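Local structure of dextranase (Pseudarthrobacter oxydans, 6NZS) at residues Asp242-Leu247 and Asn297-Leu302; Ala293-Asn298 and Ser311-Leu316; Asn354-Lys359 and Thr378-Phe383; Thr399-Val404 and Asn427-Thr432; Tyr550-Glu555 and His567-Ile572. The protein catalyses the endohydrolysis of (1->6)-alpha-D-glucosidic linkages in dextran, as a member of glycosyl hydrolase family 49. All blocks are in the same frame, centred on the assembly; numbering follows the deposited sequence.

Contact 1: Asp242-Leu247 and Asn297-Leu302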
# COMPACT_ATOMS: atom_id res chain seq x y z
N ASP A 242 6.57 6.40 -22.99
CA ASP A 242 7.34 7.63 -23.16
C ASP A 242 6.48 8.88 -23.05
O ASP A 242 6.81 9.92 -23.63
CB ASP A 242 8.12 7.61 -24.47
CG ASP A 242 7.23 7.44 -25.70
OD1 ASP A 242 6.03 7.14 -25.55
OD2 ASP A 242 7.75 7.61 -26.82
N TYR A 243 5.37 8.80 -22.32
CA TYR A 243 4.52 9.96 -22.09
C TYR A 243 3.72 9.72 -20.82
O TYR A 243 3.30 8.59 -20.55
CB TYR A 243 3.55 10.18 -23.26
CG TYR A 243 2.40 11.14 -22.98
CD1 TYR A 243 2.57 12.52 -23.10
CD2 TYR A 243 1.14 10.67 -22.62
CE1 TYR A 243 1.52 13.40 -22.85
CE2 TYR A 243 0.09 11.54 -22.36
CZ TYR A 243 0.28 12.90 -22.49
OH TYR A 243 -0.77 13.76 -22.23
N HIS A 244 3.55 10.78 -20.03
CA HIS A 244 2.53 10.82 -19.00
C HIS A 244 1.81 12.16 -19.11
O HIS A 244 2.36 13.13 -19.65
CB HIS A 244 3.08 10.58 -17.59
CG HIS A 244 3.88 11.72 -17.03
ND1 HIS A 244 4.87 12.36 -17.75
CD2 HIS A 244 3.87 12.30 -15.81
CE1 HIS A 244 5.42 13.30 -17.00
NE2 HIS A 244 4.83 13.28 -15.82
N ALA A 245 0.58 12.20 -18.63
CA ALA A 245 -0.30 13.35 -18.83
C ALA A 245 0.09 14.46 -17.86
O ALA A 245 -0.07 14.32 -16.64
CB ALA A 245 -1.75 12.93 -18.64
N VAL A 246 0.59 15.56 -18.40
CA VAL A 246 0.90 16.76 -17.63
C VAL A 246 -0.21 17.75 -17.93
O VAL A 246 -0.27 18.32 -19.03
CB VAL A 246 2.29 17.31 -17.99
CG1 VAL A 246 2.60 18.57 -17.19
CG2 VAL A 246 3.37 16.24 -17.76
N LEU A 247 -1.11 17.93 -16.97
CA LEU A 247 -2.44 18.47 -17.22
C LEU A 247 -2.44 20.00 -17.18
O LEU A 247 -1.75 20.60 -16.35
CB LEU A 247 -3.44 17.94 -16.19
CG LEU A 247 -3.64 16.42 -16.25
CD1 LEU A 247 -4.53 15.93 -15.11
CD2 LEU A 247 -4.21 15.98 -17.59
N ASN A 297 15.32 12.07 -18.79
CA ASN A 297 16.04 11.15 -19.66
C ASN A 297 15.11 10.51 -20.68
O ASN A 297 15.25 9.33 -21.02
CB ASN A 297 16.76 10.08 -18.83
CG ASN A 297 17.80 9.31 -19.64
OD1 ASN A 297 18.19 9.73 -20.73
ND2 ASN A 297 18.25 8.18 -19.11
N ASN A 298 14.15 11.28 -21.19
CA ASN A 298 13.22 10.82 -22.22
C ASN A 298 12.39 9.62 -21.76
O ASN A 298 12.01 8.77 -22.58
CB ASN A 298 13.92 10.50 -23.54
CG ASN A 298 14.59 11.71 -24.17
OD1 ASN A 298 14.17 12.85 -23.94
ND2 ASN A 298 15.63 11.47 -24.96
N TYR A 299 12.10 9.52 -20.47
CA TYR A 299 11.37 8.41 -19.86
C TYR A 299 12.17 7.12 -19.81
O TYR A 299 11.66 6.09 -19.34
CB TYR A 299 9.99 8.15 -20.49
CG TYR A 299 9.00 9.27 -20.29
CD1 TYR A 299 9.07 10.42 -21.07
CD2 TYR A 299 8.00 9.18 -19.33
CE1 TYR A 299 8.16 11.45 -20.89
CE2 TYR A 299 7.09 10.21 -19.15
CZ TYR A 299 7.18 11.34 -19.93
OH TYR A 299 6.27 12.36 -19.76
N ASN A 300 13.41 7.12 -20.30
CA ASN A 300 14.25 5.95 -20.12
C ASN A 300 14.72 5.87 -18.68
O ASN A 300 14.56 6.81 -17.89
CB ASN A 300 15.45 6.01 -21.07
CG ASN A 300 15.04 6.02 -22.53
OD1 ASN A 300 15.39 6.94 -23.28
ND2 ASN A 300 14.28 5.01 -22.93
N HIS A 301 15.31 4.73 -18.32
CA HIS A 301 15.77 4.52 -16.96
C HIS A 301 16.80 5.58 -16.56
O HIS A 301 17.58 6.07 -17.38
CB HIS A 301 16.37 3.12 -16.80
CG HIS A 301 16.99 2.88 -15.47
ND1 HIS A 301 16.24 2.65 -14.33
CD2 HIS A 301 18.28 2.87 -15.07
CE1 HIS A 301 17.05 2.49 -13.30
NE2 HIS A 301 18.29 2.62 -13.72
N LEU A 302 16.78 5.91 -15.27
CA LEU A 302 17.65 6.93 -14.68
C LEU A 302 19.11 6.74 -15.06
O LEU A 302 19.66 5.64 -14.95
CB LEU A 302 17.50 6.82 -13.16
CG LEU A 302 18.41 7.65 -12.28
CD1 LEU A 302 18.06 9.12 -12.46
CD2 LEU A 302 18.24 7.20 -10.83

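Contact 2: Ala293-Asn298 and Ser311-Leu316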
# COMPACT_ATOMS: atom_id res chain seq x y z
N ALA A 293 11.73 5.37 -14.41
CA ALA A 293 11.56 6.12 -15.65
C ALA A 293 11.73 7.61 -15.37
O ALA A 293 10.97 8.19 -14.59
CB ALA A 293 10.17 5.84 -16.23
N ASP A 294 12.75 8.21 -15.97
CA ASP A 294 13.17 9.57 -15.65
C ASP A 294 12.69 10.52 -16.74
O ASP A 294 13.01 10.33 -17.92
CB ASP A 294 14.69 9.64 -15.51
CG ASP A 294 15.16 10.91 -14.81
OD1 ASP A 294 14.35 11.84 -14.61
OD2 ASP A 294 16.36 10.98 -14.45
N THR A 295 11.92 11.54 -16.35
CA THR A 295 11.49 12.55 -17.31
C THR A 295 12.66 13.39 -17.82
O THR A 295 12.59 13.93 -18.93
CB THR A 295 10.38 13.44 -16.73
OG1 THR A 295 10.82 14.08 -15.53
CG2 THR A 295 9.14 12.59 -16.42
N ASN A 296 13.75 13.48 -17.04
CA ASN A 296 14.97 14.14 -17.51
C ASN A 296 15.72 13.31 -18.54
O ASN A 296 16.69 13.82 -19.12
CB ASN A 296 15.91 14.39 -16.32
CG ASN A 296 15.43 15.51 -15.42
OD1 ASN A 296 14.66 16.38 -15.83
ND2 ASN A 296 15.90 15.50 -14.17
N ASN A 297 15.32 12.07 -18.79
CA ASN A 297 16.04 11.15 -19.66
C ASN A 297 15.11 10.51 -20.68
O ASN A 297 15.25 9.33 -21.02
CB ASN A 297 16.76 10.08 -18.83
CG ASN A 297 17.80 9.31 -19.64
OD1 ASN A 297 18.19 9.73 -20.73
ND2 ASN A 297 18.25 8.18 -19.11
N ASN A 298 14.15 11.28 -21.19
CA ASN A 298 13.22 10.82 -22.22
C ASN A 298 12.39 9.62 -21.76
O ASN A 298 12.01 8.77 -22.58
CB ASN A 298 13.92 10.50 -23.54
CG ASN A 298 14.59 11.71 -24.17
OD1 ASN A 298 14.17 12.85 -23.94
ND2 ASN A 298 15.63 11.47 -24.96
N SER A 311 12.24 13.83 -10.35
CA SER A 311 12.10 13.78 -11.80
C SER A 311 11.61 12.44 -12.34
O SER A 311 11.23 12.36 -13.52
CB SER A 311 13.42 14.14 -12.49
OG SER A 311 14.49 13.40 -11.94
N CYS A 312 11.61 11.38 -11.54
CA CYS A 312 11.07 10.13 -12.03
C CYS A 312 9.55 10.17 -12.02
O CYS A 312 8.93 10.85 -11.20
CB CYS A 312 11.60 8.97 -11.20
SG CYS A 312 13.17 8.38 -11.85
N VAL A 313 8.95 9.43 -12.97
CA VAL A 313 7.50 9.43 -13.14
C VAL A 313 6.83 8.99 -11.85
O VAL A 313 7.15 7.94 -11.28
CB VAL A 313 7.11 8.52 -14.31
CG1 VAL A 313 5.58 8.37 -14.39
CG2 VAL A 313 7.66 9.04 -15.62
N LYS A 314 5.89 9.81 -11.38
CA LYS A 314 5.03 9.48 -10.26
C LYS A 314 3.66 9.14 -10.82
O LYS A 314 3.26 9.64 -11.87
CB LYS A 314 4.90 10.68 -9.31
CG LYS A 314 6.24 11.35 -8.99
CD LYS A 314 7.13 10.45 -8.13
CE LYS A 314 8.24 11.25 -7.45
NZ LYS A 314 9.11 11.96 -8.44
N MET A 315 2.93 8.25 -10.14
CA MET A 315 1.62 7.89 -10.67
C MET A 315 0.65 9.07 -10.57
O MET A 315 -0.14 9.31 -11.49
CB MET A 315 1.07 6.65 -9.97
CG MET A 315 1.88 5.37 -10.25
SD MET A 315 1.98 4.92 -11.99
CE MET A 315 0.26 4.54 -12.34
N LEU A 316 0.72 9.82 -9.47
CA LEU A 316 -0.10 11.00 -9.25
C LEU A 316 0.75 12.07 -8.59
O LEU A 316 1.41 11.81 -7.58
CB LEU A 316 -1.29 10.67 -8.33
CG LEU A 316 -2.32 9.70 -8.89
CD1 LEU A 316 -3.28 9.29 -7.78
CD2 LEU A 316 -3.07 10.29 -10.07
O HOH W 1 9.48 6.35 -12.67

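Contact 3: Asn354-Lys359 and Thr378-Phe383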
# COMPACT_ATOMS: atom_id res chain seq x y z
N ASN A 354 -8.56 14.19 1.03
CA ASN A 354 -9.64 13.33 1.51
C ASN A 354 -9.57 12.08 0.65
O ASN A 354 -10.07 12.06 -0.48
CB ASN A 354 -10.99 14.05 1.39
CG ASN A 354 -12.15 13.19 1.84
OD1 ASN A 354 -11.97 12.15 2.45
ND2 ASN A 354 -13.37 13.64 1.53
N VAL A 355 -8.94 11.03 1.19
CA VAL A 355 -8.63 9.81 0.45
C VAL A 355 -9.55 8.71 0.94
O VAL A 355 -9.64 8.47 2.15
CB VAL A 355 -7.16 9.41 0.65
CG1 VAL A 355 -6.83 8.19 -0.21
CG2 VAL A 355 -6.22 10.57 0.32
N GLU A 356 -10.21 8.01 0.03
CA GLU A 356 -11.02 6.88 0.47
C GLU A 356 -11.19 5.86 -0.63
O GLU A 356 -11.27 6.20 -1.82
CB GLU A 356 -12.39 7.31 1.00
CG GLU A 356 -13.26 7.96 -0.01
CD GLU A 356 -14.18 8.97 0.64
OE1 GLU A 356 -14.70 8.70 1.75
OE2 GLU A 356 -14.38 10.03 0.05
N ASN A 357 -11.25 4.59 -0.23
CA ASN A 357 -11.55 3.49 -1.15
C ASN A 357 -10.55 3.47 -2.30
O ASN A 357 -10.92 3.30 -3.47
CB ASN A 357 -13.00 3.51 -1.59
CG ASN A 357 -13.92 3.25 -0.42
OD1 ASN A 357 -14.23 4.15 0.36
ND2 ASN A 357 -14.31 1.99 -0.24
N TYR A 358 -9.28 3.65 -1.94
CA TYR A 358 -8.15 3.78 -2.84
C TYR A 358 -7.26 2.57 -2.61
O TYR A 358 -7.11 2.11 -1.47
CB TYR A 358 -7.41 5.07 -2.47
CG TYR A 358 -6.06 5.26 -3.10
CD1 TYR A 358 -5.93 5.85 -4.35
CD2 TYR A 358 -4.91 4.88 -2.43
CE1 TYR A 358 -4.70 6.05 -4.93
CE2 TYR A 358 -3.66 5.07 -3.00
CZ TYR A 358 -3.57 5.65 -4.25
OH TYR A 358 -2.33 5.85 -4.82
N LYS A 359 -6.68 2.04 -3.69
CA LYS A 359 -5.88 0.83 -3.61
C LYS A 359 -4.61 0.97 -4.43
O LYS A 359 -4.60 1.60 -5.49
CB LYS A 359 -6.63 -0.42 -4.11
CG LYS A 359 -8.01 -0.63 -3.50
CD LYS A 359 -9.09 0.03 -4.38
CE LYS A 359 -10.41 0.09 -3.69
NZ LYS A 359 -11.38 0.67 -4.64
N THR A 378 -7.29 13.31 5.69
CA THR A 378 -7.88 12.08 6.19
C THR A 378 -7.82 11.01 5.11
O THR A 378 -7.91 11.31 3.91
CB THR A 378 -9.33 12.28 6.59
OG1 THR A 378 -10.08 12.68 5.43
CG2 THR A 378 -9.46 13.37 7.64
N MET A 379 -7.64 9.77 5.53
CA MET A 379 -7.70 8.62 4.64
C MET A 379 -8.48 7.51 5.32
O MET A 379 -8.27 7.23 6.51
CB MET A 379 -6.31 8.10 4.27
CG MET A 379 -6.34 6.89 3.35
SD MET A 379 -4.75 6.54 2.60
CE MET A 379 -3.88 5.76 3.97
N LYS A 380 -9.39 6.87 4.59
CA LYS A 380 -10.12 5.74 5.14
C LYS A 380 -10.37 4.69 4.07
O LYS A 380 -10.55 5.00 2.89
CB LYS A 380 -11.44 6.16 5.79
CG LYS A 380 -12.41 6.85 4.88
CD LYS A 380 -13.61 7.35 5.69
CE LYS A 380 -14.66 7.98 4.80
NZ LYS A 380 -16.02 7.87 5.39
N ASN A 381 -10.39 3.42 4.51
CA ASN A 381 -10.90 2.32 3.70
C ASN A 381 -10.02 2.06 2.48
O ASN A 381 -10.47 2.23 1.35
CB ASN A 381 -12.35 2.58 3.28
CG ASN A 381 -13.24 3.00 4.45
OD1 ASN A 381 -13.05 2.57 5.58
ND2 ASN A 381 -14.23 3.85 4.16
N THR A 382 -8.78 1.63 2.70
CA THR A 382 -7.80 1.53 1.63
C THR A 382 -7.07 0.19 1.70
O THR A 382 -7.11 -0.52 2.71
CB THR A 382 -6.75 2.65 1.72
OG1 THR A 382 -6.07 2.55 2.97
CG2 THR A 382 -7.39 4.02 1.60
N PHE A 383 -6.42 -0.15 0.58
CA PHE A 383 -5.54 -1.32 0.49
C PHE A 383 -4.22 -0.87 -0.12
O PHE A 383 -4.22 -0.23 -1.18
CB PHE A 383 -6.15 -2.42 -0.40
CG PHE A 383 -5.21 -3.57 -0.65
CD1 PHE A 383 -5.13 -4.62 0.26
CD2 PHE A 383 -4.39 -3.60 -1.76
CE1 PHE A 383 -4.25 -5.69 0.04
CE2 PHE A 383 -3.50 -4.66 -1.98
CZ PHE A 383 -3.43 -5.70 -1.08
O HOH W 2 -11.03 10.21 3.99
O HOH W 3 -15.22 5.55 2.30

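Contact 4: Thr399-Val404 and Asn427-Thr432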
# COMPACT_ATOMS: atom_id res chain seq x y z
N THR A 399 -5.24 11.89 9.82
CA THR A 399 -6.05 10.83 10.40
C THR A 399 -6.23 9.72 9.36
O THR A 399 -6.63 10.00 8.23
CB THR A 399 -7.41 11.37 10.84
OG1 THR A 399 -7.20 12.44 11.78
CG2 THR A 399 -8.24 10.28 11.51
N ILE A 400 -5.93 8.48 9.75
CA ILE A 400 -6.07 7.31 8.88
C ILE A 400 -6.88 6.26 9.61
O ILE A 400 -6.63 5.99 10.79
CB ILE A 400 -4.69 6.72 8.52
CG1 ILE A 400 -3.82 7.75 7.79
CG2 ILE A 400 -4.85 5.46 7.67
CD1 ILE A 400 -2.41 7.25 7.49
N ASP A 401 -7.83 5.64 8.91
CA ASP A 401 -8.58 4.51 9.46
C ASP A 401 -8.76 3.42 8.42
O ASP A 401 -8.99 3.70 7.24
CB ASP A 401 -9.96 4.92 9.99
CG ASP A 401 -10.69 3.77 10.65
OD1 ASP A 401 -10.15 3.21 11.62
OD2 ASP A 401 -11.78 3.40 10.18
N ASN A 402 -8.69 2.17 8.88
CA ASN A 402 -9.11 1.02 8.08
C ASN A 402 -8.23 0.80 6.85
O ASN A 402 -8.69 0.88 5.71
CB ASN A 402 -10.60 1.13 7.69
CG ASN A 402 -11.14 -0.14 7.10
OD1 ASN A 402 -10.61 -1.23 7.34
ND2 ASN A 402 -12.21 -0.02 6.32
N THR A 403 -6.96 0.50 7.10
CA THR A 403 -5.96 0.26 6.06
C THR A 403 -5.55 -1.20 6.10
O THR A 403 -5.08 -1.68 7.13
CB THR A 403 -4.71 1.11 6.29
OG1 THR A 403 -5.06 2.46 6.63
CG2 THR A 403 -3.84 1.14 5.04
N VAL A 404 -5.71 -1.89 4.97
CA VAL A 404 -5.22 -3.25 4.79
C VAL A 404 -3.93 -3.16 3.99
O VAL A 404 -3.89 -2.48 2.96
CB VAL A 404 -6.26 -4.10 4.05
CG1 VAL A 404 -5.70 -5.48 3.72
CG2 VAL A 404 -7.55 -4.23 4.88
N ASN A 427 -3.26 10.39 14.00
CA ASN A 427 -4.06 9.30 14.51
C ASN A 427 -4.25 8.27 13.41
O ASN A 427 -4.84 8.57 12.37
CB ASN A 427 -5.43 9.80 14.99
CG ASN A 427 -5.34 10.65 16.24
OD1 ASN A 427 -5.28 11.88 16.18
ND2 ASN A 427 -5.32 9.99 17.39
N VAL A 428 -3.77 7.05 13.65
CA VAL A 428 -3.86 5.96 12.68
C VAL A 428 -4.51 4.76 13.36
O VAL A 428 -3.91 4.17 14.27
CB VAL A 428 -2.48 5.57 12.13
CG1 VAL A 428 -2.58 4.39 11.15
CG2 VAL A 428 -1.78 6.75 11.49
N THR A 429 -5.70 4.38 12.91
CA THR A 429 -6.47 3.33 13.57
C THR A 429 -6.79 2.19 12.61
O THR A 429 -7.01 2.40 11.41
CB THR A 429 -7.76 3.90 14.19
OG1 THR A 429 -8.51 4.60 13.19
CG2 THR A 429 -7.42 4.85 15.33
N ASN A 430 -6.81 0.97 13.15
CA ASN A 430 -7.35 -0.20 12.45
C ASN A 430 -6.56 -0.52 11.18
O ASN A 430 -7.09 -0.54 10.06
CB ASN A 430 -8.85 -0.05 12.20
CG ASN A 430 -9.61 0.04 13.49
OD1 ASN A 430 -9.41 -0.78 14.38
ND2 ASN A 430 -10.41 1.09 13.64
N THR A 431 -5.28 -0.78 11.38
CA THR A 431 -4.36 -1.20 10.33
C THR A 431 -4.18 -2.70 10.44
O THR A 431 -3.95 -3.22 11.54
CB THR A 431 -3.00 -0.52 10.54
OG1 THR A 431 -3.17 0.90 10.65
CG2 THR A 431 -2.05 -0.85 9.39
N THR A 432 -4.29 -3.41 9.32
CA THR A 432 -3.99 -4.84 9.29
C THR A 432 -2.93 -5.08 8.24
O THR A 432 -3.17 -4.88 7.05
CB THR A 432 -5.23 -5.68 9.01
OG1 THR A 432 -6.27 -5.34 9.94
CG2 THR A 432 -4.93 -7.15 9.17
O HOH W 4 -5.15 2.26 9.27

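Contact 5: Tyr550-Glu555 and His567-Ile572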
# COMPACT_ATOMS: atom_id res chain seq x y z
N TYR A 550 0.99 -4.32 23.44
CA TYR A 550 1.88 -4.90 22.44
C TYR A 550 1.96 -6.39 22.73
O TYR A 550 2.26 -6.79 23.85
CB TYR A 550 3.25 -4.23 22.58
CG TYR A 550 4.43 -4.89 21.89
CD1 TYR A 550 4.29 -5.56 20.68
CD2 TYR A 550 5.70 -4.82 22.46
CE1 TYR A 550 5.39 -6.14 20.06
CE2 TYR A 550 6.79 -5.40 21.86
CZ TYR A 550 6.63 -6.06 20.65
OH TYR A 550 7.72 -6.64 20.06
N SER A 551 1.63 -7.22 21.74
CA SER A 551 1.59 -8.66 21.97
C SER A 551 2.25 -9.41 20.83
O SER A 551 2.25 -8.96 19.68
CB SER A 551 0.15 -9.17 22.18
OG SER A 551 -0.62 -9.07 20.99
N VAL A 552 2.82 -10.56 21.17
CA VAL A 552 3.39 -11.50 20.21
C VAL A 552 2.81 -12.87 20.53
O VAL A 552 2.88 -13.32 21.68
CB VAL A 552 4.92 -11.55 20.30
CG1 VAL A 552 5.46 -12.41 19.18
CG2 VAL A 552 5.53 -10.14 20.24
N GLY A 553 2.22 -13.52 19.53
CA GLY A 553 1.62 -14.83 19.76
C GLY A 553 0.53 -14.82 20.81
O GLY A 553 0.29 -15.85 21.45
N GLY A 554 -0.13 -13.68 21.00
CA GLY A 554 -1.18 -13.55 21.99
C GLY A 554 -0.73 -13.14 23.37
O GLY A 554 -1.59 -12.84 24.22
N GLU A 555 0.57 -13.11 23.64
CA GLU A 555 1.09 -12.77 24.96
C GLU A 555 1.47 -11.30 24.99
O GLU A 555 2.28 -10.85 24.18
CB GLU A 555 2.30 -13.64 25.29
CG GLU A 555 2.96 -13.30 26.62
CD GLU A 555 4.10 -14.24 26.99
OE1 GLU A 555 4.03 -15.45 26.66
OE2 GLU A 555 5.07 -13.77 27.61
N HIS A 567 16.43 -10.43 24.09
CA HIS A 567 16.50 -11.89 23.99
C HIS A 567 15.23 -12.57 24.48
O HIS A 567 15.19 -13.80 24.56
CB HIS A 567 17.69 -12.40 24.81
CG HIS A 567 17.62 -12.02 26.26
ND1 HIS A 567 17.04 -12.82 27.22
CD2 HIS A 567 18.05 -10.91 26.91
CE1 HIS A 567 17.12 -12.23 28.40
NE2 HIS A 567 17.72 -11.06 28.24
N GLN A 568 14.21 -11.79 24.82
CA GLN A 568 12.93 -12.29 25.29
C GLN A 568 11.88 -12.06 24.21
O GLN A 568 12.17 -11.56 23.12
CB GLN A 568 12.54 -11.60 26.60
CG GLN A 568 13.67 -11.66 27.65
CD GLN A 568 13.29 -11.07 28.99
OE1 GLN A 568 12.74 -9.96 29.07
NE2 GLN A 568 13.59 -11.79 30.07
N LEU A 569 10.64 -12.44 24.52
CA LEU A 569 9.58 -12.43 23.51
C LEU A 569 9.39 -11.05 22.89
O LEU A 569 9.15 -10.94 21.68
CB LEU A 569 8.27 -12.94 24.12
CG LEU A 569 7.07 -13.00 23.17
CD1 LEU A 569 7.32 -14.02 22.03
CD2 LEU A 569 5.80 -13.35 23.93
N GLY A 570 9.49 -9.98 23.68
CA GLY A 570 9.21 -8.65 23.15
C GLY A 570 10.29 -8.10 22.24
O GLY A 570 10.02 -7.19 21.44
N ARG A 571 11.52 -8.61 22.35
CA ARG A 571 12.63 -8.21 21.49
C ARG A 571 12.98 -6.73 21.64
O ARG A 571 13.54 -6.13 20.72
CB ARG A 571 12.39 -8.57 20.02
CG ARG A 571 12.03 -10.03 19.73
CD ARG A 571 13.23 -10.98 19.88
NE ARG A 571 13.01 -12.23 19.14
CZ ARG A 571 12.45 -13.32 19.65
NH1 ARG A 571 12.01 -13.35 20.90
NH2 ARG A 571 12.30 -14.40 18.89
N ILE A 572 12.68 -6.12 22.78
CA ILE A 572 12.89 -4.68 22.96
C ILE A 572 14.33 -4.44 23.38
O ILE A 572 14.74 -4.81 24.48
CB ILE A 572 11.89 -4.08 23.95
CG1 ILE A 572 10.48 -4.12 23.38
CG2 ILE A 572 12.28 -2.64 24.30
CD1 ILE A 572 9.39 -3.76 24.40

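Contact 1: Asp242-Leu247 and Asn297-Leu302
A type I' turn from Asn-297 to Asn-300 holds Tyr-299 at its third position and sends that ring across to the chain at Asp-242 to His-244, just ahead of strand 245-247. With CG placed beside its own backbone N (chi1 -65°), the tyrosine lies flat against main chain: the peptide carbon C of Asp-242 and the N of Tyr-243 sit over the centre of one ring face, and Asp-242 O comes to 3.4 Å from Tyr-299 CE1. Tyr-243 CA meets the same face nearer the hydroxyl end, 3.7 Å from Tyr-299 CZ. At the edge, in the plane of the tyrosine ring, His-244 ND1 hydrogen-bonds Tyr-299 OH. The modelled separation of these two atoms, 2.4 Å, is unusually short, and its exact value is doubtful. The two rings are turned obliquely, their planes 69° apart, and His-244 packs one of its faces against CG2 of Val-246. Around this surface contact, the hydroxyl of Tyr-243 hydrogen-bonds Asn-223, while its carbonyl O takes the hydroxyl of Tyr-289. Strand 245-247, which follows directly, is an edge strand of a four-stranded parallel sheet and pairs with strand 266-268.

Contact 2: Ala293-Asn298 and Ser311-Leu316
Backbone bonding comes first here: Asp-294 and Cys-312 form a single bridge, and the two residues beside Asp-294 make its bonds. Val-313 N gives to Ala-293 O at 2.9 Å, almost in line with the carbonyl, and Thr-295 N gives to Ser-311 O at 3.0 Å. The alpha carbon of Cys-312 also touches Ala-293 O, a CA-H...O contact of 3.2 Å.

Side-chain hydroxyls add a second layer. Thr-295 OG1 gives to Ser-311 O at 2.7 Å, in the carbonyl plane and on a lone pair, because chi1 of 59° swings the hydroxyl back over its own main chain; the same oxygen therefore takes two bonds from one threonine. Ser-311 OG gives to Asp-294 OD1 at 3.1 Å, while Asn-296 N reaches that OD1 from the opposite face of the carboxylate to form an Asx turn.

Apolar contact is slight: CG2 of Val-313 lies 3.9 Å from Thr-295 CG2 and also meets the methyl of Ala-293. A water donates to both Ala-293 O and Val-313 O.

Covalently, Cys-312 is tied to Cys-308 by a disulfide. Between these two segments polar bonds outnumber apolar contacts, so the loop's shape here probably rests largely on shared acceptors, with the disulfide beside them.

Contact 3: Asn354-Lys359 and Thr378-Phe383
Val-355 sets CG1 opposite its backbone N (chi1 -176°) and Met-379 does the same with CG (179°), which lays the two side chains alongside one another, pointing the same way, with Val-355 CB 3.8 Å from Met-379 CG. Glu-356 and Lys-380 also match, both turning CG in between N and the carbonyl carbon and then running out extended. Their ends meet loosely: Glu-356 OE1 touches Lys-380 CE at 3.1 Å, but the salt bridge from OE1 to Lys-380 NZ is long at 4.0 Å, and the stronger partner of the carboxylate is Arg-201, through OE2. All this rides on parallel strands in exact register, neighbouring rungs of the right-handed beta-helix characteristic of family 49, bonded from Val-355 N to Thr-378 O (2.9 Å) and from Lys-380 N to Val-355 O. At the corner, Asn-357 and Asn-381 both take positive phi and psi, and their side chains lie side by side, pointing the same way, with amide planes 63° apart. A water links the two amides: it gives to Asn-357 OD1 at 2.6 Å and accepts from Asn-381 ND2 at 2.7 Å, with Glu-356 OE1 as its third partner. Asn-357 ND2 goes on to Glu-191, and Asn-381 OD1 to Asn-402 of the next coil. Past the corner the pairing resumes with Phe-383 N giving to Tyr-358 O at 3.1 Å.

Contact 4: Thr399-Val404 and Asn427-Thr432
Asp-401 lies alongside Asn-430 and slantwise to Thr-429, and one carboxylate oxygen serves both. Asn-430 ND2 approaches Asp-401 OD1 at 2.9 Å on the syn lone pair, OD1 lying in the amide plane while the two flat groups stand 77° apart. Thr-429 OG1 gives to the same OD1 at 2.7 Å from the anti side, somewhat out of the carboxylate plane. With CG turned opposite the backbone N (chi1 -176°), the aspartate leans over toward these donors. An alanine at Asp-401 would remove the acceptor, probably leaving the Thr-429 hydroxyl and the Asn-430 amide without this partner and the amide freer to turn. On the other face, Ile-400 and Val-428 point the same way, side by side, with CD1 of Ile-400 4.1 Å from CG2 of Val-428. Further along that face a water joins Thr-403 OG1 (2.6 Å) to Thr-431 OG1 (2.8 Å) and donates to Thr-429 O. The axes of the two segments run parallel, 4.7 Å apart at closest approach, in step from Thr-399 with Asn-427 onward. Strand 398-407 continues the beta-helix from strands 377-380 and 382-386, Asp-401 sharing backbone bonds with Met-379 and Asn-381, and strand 423-435 passes it on to strand 469-482, where Asn-430 OD1 meets Asn-478.

Contact 5: Tyr550-Glu555 and His567-Ile572
Leu-569, in a type I turn from Gln-568 to Arg-571, reaches over to the hairpin whose type I' turn, Val-552 to Glu-555, ends strand 545-552 of the beta-helix. Its CB stands back, and chi1 of -179° carries the branch forward: CG comes first, 3.9 Å from Val-552 CB. From there the two methyls part. CD1 slides along the valine, 3.8 Å from Val-552 CG1, whereas CD2 lies against the turn, 3.7 Å from Val-552 O and 3.6 Å from Glu-555 CD. Glu-555 meets this methyl along its length, CB and CG included, and sends OE2 to Asn-563.

Gly-553 and Gly-554 sit at the positive phi angles such a tight turn needs. Trp-510 covers Val-552 and gives its indole NH to Leu-569 O, so the leucine is held by main chain as well as side chain.

Two residues before Val-552, Tyr-550 meets the far end of segment 567-572. Its OH gives a hydrogen bond to Gly-570 O at 2.7 Å, the hydroxyl tilted 24° from the carbonyl plane. A phenylalanine at Tyr-550 would keep the ring but lose the hydroxyl, probably leaving the buried Gly-570 carbonyl without this donor. At the ring's edge, Ile-572 CD1 lies in the ring plane, 4.0 Å from Tyr-550 CE2.

In the fold
Contacts 3 and 4 belong to the body of the beta-helix: their centres lie about 10 Å apart, they sit on consecutive coils, and both combine parallel main-chain ladders with paired asparagines of positive phi. Contact 3 is the more buried. Both use water; contact 3 adds a long salt bridge, contact 4 a carboxylate oxygen gripped by two donors. Contacts 1 and 2 adjoin and both involve the loop between strands 283-285 and 316-320: contact 1, a surface ring-on-backbone contact, joins it to 242-247, and contact 2, a partly buried hydroxyl network beside a disulfide, lies within it. Contact 5, its centre about 47 Å from that of contact 1, is buried and mainly apolar, packing a later loop onto a hairpin.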